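Local structure of beta-galactoside alpha-2,6-sialyltransferase (2Z4T) at residues A[288-298]-A[311-320]. The protein probably transfers sialic acid from a CMP-linked donor to galactose-bearing acceptors such as lactose, forming an alpha-2,6 linkage. Numbering follows the deposited sequence. Where two conformers were deposited one is given.
With PO4 (phosphate ion), chain I.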
loop_
_atom_site.group_PDB
_atom_site.type_symbol
_atom_site.label_atom_id
_atom_site.label_comp_id
_atom_site.label_asym_id
_atom_site.label_seq_id
_atom_site.Cartn_x
_atom_site.Cartn_y
_atom_site.Cartn_z
ATOM N N ALA A 288 -0.318 -16.537 2.970
ATOM C CA ALA A 288 -0.219 -15.177 3.483
ATOM C C ALA A 288 1.217 -14.722 3.500
ATOM O O ALA A 288 2.111 -15.542 3.650
ATOM C CB ALA A 288 -0.802 -15.102 4.874
ATOM N N ASN A 289 1.434 -13.421 3.343
ATOM C CA ASN A 289 2.776 -12.845 3.478
ATOM C C ASN A 289 2.779 -11.632 4.407
ATOM O O ASN A 289 1.977 -10.695 4.213
ATOM C CB ASN A 289 3.361 -12.496 2.104
ATOM C CG ASN A 289 3.655 -13.743 1.269
ATOM O OD1 ASN A 289 2.835 -14.164 0.455
ATOM N ND2 ASN A 289 4.799 -14.369 1.514
ATOM N N TYR A 290 3.639 -11.674 5.431
ATOM C CA TYR A 290 3.840 -10.521 6.315
ATOM C C TYR A 290 5.025 -9.676 5.840
ATOM O O TYR A 290 6.192 -10.116 5.865
ATOM C CB TYR A 290 4.063 -10.937 7.776
ATOM C CG TYR A 290 2.841 -11.500 8.456
ATOM C CD1 TYR A 290 2.092 -10.731 9.353
ATOM C CD2 TYR A 290 2.437 -12.802 8.213
ATOM C CE1 TYR A 290 0.965 -11.259 9.994
ATOM C CE2 TYR A 290 1.328 -13.346 8.837
ATOM C CZ TYR A 290 0.594 -12.578 9.725
ATOM O OH TYR A 290 -0.504 -13.145 10.315
ATOM N N HIS A 291 4.732 -8.449 5.434
ATOM C CA HIS A 291 5.780 -7.547 4.978
ATOM C C HIS A 291 6.182 -6.606 6.108
ATOM O O HIS A 291 5.540 -5.590 6.331
ATOM C CB HIS A 291 5.309 -6.789 3.743
ATOM C CG HIS A 291 4.842 -7.686 2.645
ATOM N ND1 HIS A 291 3.552 -8.170 2.577
ATOM C CD2 HIS A 291 5.500 -8.220 1.591
ATOM C CE1 HIS A 291 3.430 -8.944 1.516
ATOM N NE2 HIS A 291 4.600 -8.998 0.905
ATOM N N PHE A 292 7.231 -6.970 6.836
ATOM C CA PHE A 292 7.619 -6.230 8.018
ATOM C C PHE A 292 8.393 -4.979 7.643
ATOM O O PHE A 292 9.344 -5.039 6.855
ATOM C CB PHE A 292 8.477 -7.113 8.937
ATOM C CG PHE A 292 7.693 -7.876 10.003
ATOM C CD1 PHE A 292 6.582 -8.635 9.675
ATOM C CD2 PHE A 292 8.112 -7.857 11.333
ATOM C CE1 PHE A 292 5.877 -9.358 10.646
ATOM C CE2 PHE A 292 7.405 -8.571 12.330
ATOM C CZ PHE A 292 6.289 -9.327 11.981
ATOM N N LEU A 293 8.009 -3.842 8.219
ATOM C CA LEU A 293 8.812 -2.630 8.087
ATOM C C LEU A 293 10.285 -2.907 8.413
ATOM O O LEU A 293 11.190 -2.419 7.724
ATOM C CB LEU A 293 8.270 -1.525 8.999
ATOM C CG LEU A 293 8.910 -0.139 8.949
ATOM C CD1 LEU A 293 8.919 0.426 7.538
ATOM C CD2 LEU A 293 8.200 0.803 9.911
ATOM N N ARG A 294 10.525 -3.676 9.467
ATOM C CA ARG A 294 11.873 -4.093 9.801
ATOM C C ARG A 294 11.840 -5.541 10.260
ATOM O O ARG A 294 11.692 -5.833 11.454
ATOM C CB ARG A 294 12.480 -3.183 10.872
ATOM C CG ARG A 294 12.965 -1.805 10.364
ATOM C CD ARG A 294 14.215 -1.907 9.483
ATOM N NE ARG A 294 15.383 -2.331 10.267
ATOM C CZ ARG A 294 16.252 -1.500 10.843
ATOM N NH1 ARG A 294 16.102 -0.181 10.719
ATOM N NH2 ARG A 294 17.273 -1.978 11.550
ATOM N N LYS A 295 11.963 -6.444 9.294
ATOM C CA LYS A 295 11.997 -7.875 9.555
ATOM C C LYS A 295 13.041 -8.277 10.591
ATOM O O LYS A 295 12.813 -9.208 11.373
ATOM C CB LYS A 295 12.237 -8.632 8.252
ATOM C CG LYS A 295 12.339 -10.130 8.406
ATOM C CD LYS A 295 12.438 -10.785 7.042
ATOM C CE LYS A 295 13.183 -12.106 7.115
ATOM N NZ LYS A 295 12.865 -12.944 5.930
ATOM N N ASP A 296 14.173 -7.579 10.604
ATOM C CA ASP A 296 15.288 -7.952 11.462
ATOM C C ASP A 296 14.965 -7.789 12.942
ATOM O O ASP A 296 15.669 -8.319 13.796
ATOM C CB ASP A 296 16.593 -7.221 11.076
ATOM C CG ASP A 296 16.444 -5.695 11.014
ATOM O OD1 ASP A 296 15.317 -5.188 10.799
ATOM O OD2 ASP A 296 17.478 -4.999 11.155
ATOM N N TYR A 297 13.889 -7.079 13.249
ATOM C CA TYR A 297 13.465 -6.960 14.632
ATOM C C TYR A 297 13.156 -8.327 15.261
ATOM O O TYR A 297 13.455 -8.549 16.443
ATOM C CB TYR A 297 12.264 -6.027 14.776
ATOM C CG TYR A 297 12.001 -5.677 16.211
ATOM C CD1 TYR A 297 12.915 -4.898 16.923
ATOM C CD2 TYR A 297 10.857 -6.137 16.874
ATOM C CE1 TYR A 297 12.693 -4.556 18.243
ATOM C CE2 TYR A 297 10.616 -5.793 18.213
ATOM C CZ TYR A 297 11.544 -5.006 18.889
ATOM O OH TYR A 297 11.369 -4.672 20.217
ATOM N N LEU A 298 12.572 -9.245 14.486
ATOM C CA LEU A 298 12.288 -10.577 15.043
ATOM C C LEU A 298 13.545 -11.437 15.312
ATOM O O LEU A 298 13.442 -12.514 15.898
ATOM C CB LEU A 298 11.267 -11.342 14.204
ATOM C CG LEU A 298 9.880 -10.718 14.068
ATOM C CD1 LEU A 298 8.882 -11.755 13.506
ATOM C CD2 LEU A 298 9.396 -10.118 15.389
ATOM N N ILE A 311 5.952 -17.437 12.238
ATOM C CA ILE A 311 5.587 -16.852 10.952
ATOM C C ILE A 311 6.294 -17.599 9.803
ATOM O O ILE A 311 5.765 -17.650 8.675
ATOM C CB ILE A 311 5.855 -15.334 10.912
ATOM C CG1 ILE A 311 5.023 -14.635 11.994
ATOM C CG2 ILE A 311 5.485 -14.759 9.553
ATOM C CD1 ILE A 311 5.478 -13.265 12.375
ATOM N N GLY A 312 7.464 -18.192 10.099
ATOM C CA GLY A 312 8.190 -19.051 9.155
ATOM C C GLY A 312 8.421 -18.373 7.820
ATOM O O GLY A 312 8.778 -17.193 7.757
ATOM N N ASP A 313 8.191 -19.100 6.738
ATOM C CA ASP A 313 8.494 -18.552 5.423
ATOM C C ASP A 313 7.404 -17.607 4.878
ATOM O O ASP A 313 7.363 -17.338 3.683
ATOM C CB ASP A 313 8.866 -19.671 4.428
ATOM C CG ASP A 313 7.697 -20.638 4.147
ATOM O OD1 ASP A 313 6.512 -20.201 4.222
ATOM O OD2 ASP A 313 7.972 -21.841 3.859
ATOM N N SER A 314 6.527 -17.107 5.753
ATOM C CA SER A 314 5.624 -16.011 5.407
ATOM C C SER A 314 6.197 -14.681 5.904
ATOM O O SER A 314 5.591 -13.622 5.719
ATOM C CB SER A 314 4.231 -16.228 5.991
ATOM O OG SER A 314 3.586 -17.353 5.413
ATOM N N LEU A 315 7.363 -14.724 6.536
ATOM C CA LEU A 315 7.983 -13.505 7.048
ATOM C C LEU A 315 8.821 -12.845 5.949
ATOM O O LEU A 315 9.824 -13.413 5.501
ATOM C CB LEU A 315 8.809 -13.803 8.297
ATOM C CG LEU A 315 9.493 -12.645 9.023
ATOM C CD1 LEU A 315 8.475 -11.609 9.475
ATOM C CD2 LEU A 315 10.364 -13.147 10.214
ATOM N N LYS A 316 8.388 -11.664 5.510
ATOM C CA LYS A 316 9.073 -10.919 4.439
ATOM C C LYS A 316 9.545 -9.557 4.930
ATOM O O LYS A 316 9.006 -9.017 5.903
ATOM C CB LYS A 316 8.151 -10.735 3.208
ATOM C CG LYS A 316 7.593 -12.042 2.597
ATOM C CD LYS A 316 8.752 -12.979 2.225
ATOM C CE LYS A 316 8.279 -14.398 1.935
ATOM N NZ LYS A 316 7.649 -14.487 0.592
ATOM N N GLN A 317 10.567 -9.012 4.278
ATOM C CA GLN A 317 10.983 -7.641 4.516
ATOM C C GLN A 317 10.236 -6.752 3.532
ATOM O O GLN A 317 10.245 -7.014 2.316
ATOM C CB GLN A 317 12.506 -7.501 4.331
ATOM C CG GLN A 317 13.053 -6.057 4.297
ATOM C CD GLN A 317 12.673 -5.236 5.524
ATOM O OE1 GLN A 317 12.854 -5.683 6.656
ATOM N NE2 GLN A 317 12.119 -4.039 5.302
ATOM N N MET A 318 9.584 -5.710 4.039
ATOM C CA MET A 318 8.977 -4.678 3.171
ATOM C C MET A 318 10.021 -4.176 2.141
ATOM O O MET A 318 11.177 -3.934 2.483
ATOM C CB MET A 318 8.462 -3.538 4.031
ATOM C CG MET A 318 7.316 -2.742 3.460
ATOM S SD MET A 318 6.693 -1.462 4.602
ATOM C CE MET A 318 5.637 -2.466 5.645
ATOM N N GLN A 319 9.619 -4.079 0.878
ATOM C CA GLN A 319 10.533 -3.709 -0.216
ATOM C C GLN A 319 10.352 -2.241 -0.594
ATOM O O GLN A 319 9.235 -1.717 -0.494
ATOM C CB GLN A 319 10.283 -4.613 -1.446
ATOM C CG GLN A 319 10.555 -6.119 -1.206
ATOM C CD GLN A 319 11.992 -6.372 -0.741
ATOM O OE1 GLN A 319 12.236 -6.808 0.399
ATOM N NE2 GLN A 319 12.953 -6.061 -1.610
ATOM N N TRP A 320 11.440 -1.590 -1.031
ATOM C CA TRP A 320 11.406 -0.181 -1.503
ATOM C C TRP A 320 11.920 0.008 -2.938
ATOM O O TRP A 320 12.422 1.084 -3.322
ATOM C CB TRP A 320 12.153 0.728 -0.518
ATOM C CG TRP A 320 11.486 0.691 0.801
ATOM C CD1 TRP A 320 11.894 -0.002 1.919
ATOM C CD2 TRP A 320 10.234 1.290 1.135
ATOM N NE1 TRP A 320 10.987 0.167 2.935
ATOM C CE2 TRP A 320 9.957 0.953 2.485
ATOM C CE3 TRP A 320 9.329 2.091 0.437
ATOM C CZ2 TRP A 320 8.805 1.395 3.148
ATOM C CZ3 TRP A 320 8.174 2.520 1.091
ATOM C CH2 TRP A 320 7.926 2.172 2.436
HETATM P P PO4 I . 12.522 -11.124 2.235
HETATM O O1 PO4 I . 12.359 -11.496 3.691
HETATM O O2 PO4 I . 12.251 -12.359 1.390
HETATM O O3 PO4 I . 11.522 -10.051 1.884
HETATM O O4 PO4 I . 13.941 -10.613 2.053
HETATM O O HOH W 1 11.808 -0.552 5.653
#
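Leu315 lays CD1 over one face of the Phe292 ring, 3.7 Å from its centroid and 18° off the ring normal, a CH-pi contact displaced toward the rim. Its other branch, CD2, meets Leu298 CD1, and Ile311 CD1 closes the same apolar cluster by reaching both Leu298 CD1 and Phe292 CZ. With CG of Leu315 opposite the backbone N (chi1 -177°) and chi2 at 59°, CD1 turns to the Phe292 ring and CD2 to Leu298.

Beneath this cluster the strands 288-292 and 315-317 pair in parallel. Tyr290 and Phe292 each donate N-H and offer O to residues two apart, Ser314 and Lys316, then Lys316 and Met318; the Phe292 N to Lys316 O bond is 2.9 Å long and nearly straight.

Gln317, the last residue of its strand, extends the pairing with its side-chain amide to Leu293 and Lys295, just past the end of strand 288-292. OE1 accepts Lys295 N at 2.9 Å, while NE2 donates to Leu293 O at 3.1 Å; that oxygen lies in the Gln317 amide plane, whereas NE2 sits well above the carbonyl plane of Leu293. A second bond from NE2 to Met318 O further limits rotation of the amide. Water 1 joins Leu293 O to Trp320 NE1.

Lys295 runs extended past Leu315, and its NZ bonds both Leu315 O and, at 2.7 Å, O1 of a phosphate probably taken from the crystallisation liquor; Gln317 N holds phosphate O3 at 2.8 Å.

The pair continues the parallel sheet of the N-terminal half of the GT-B fold: strand 222-230 flanks 288-292 on its other side, helix 234-243 packs on Phe292 and Leu293, and helix 126-141 meets Met318 and Trp320, while Trp320 approaches Glu432 and Leu293 approaches Ser450, two residues of the CMP site.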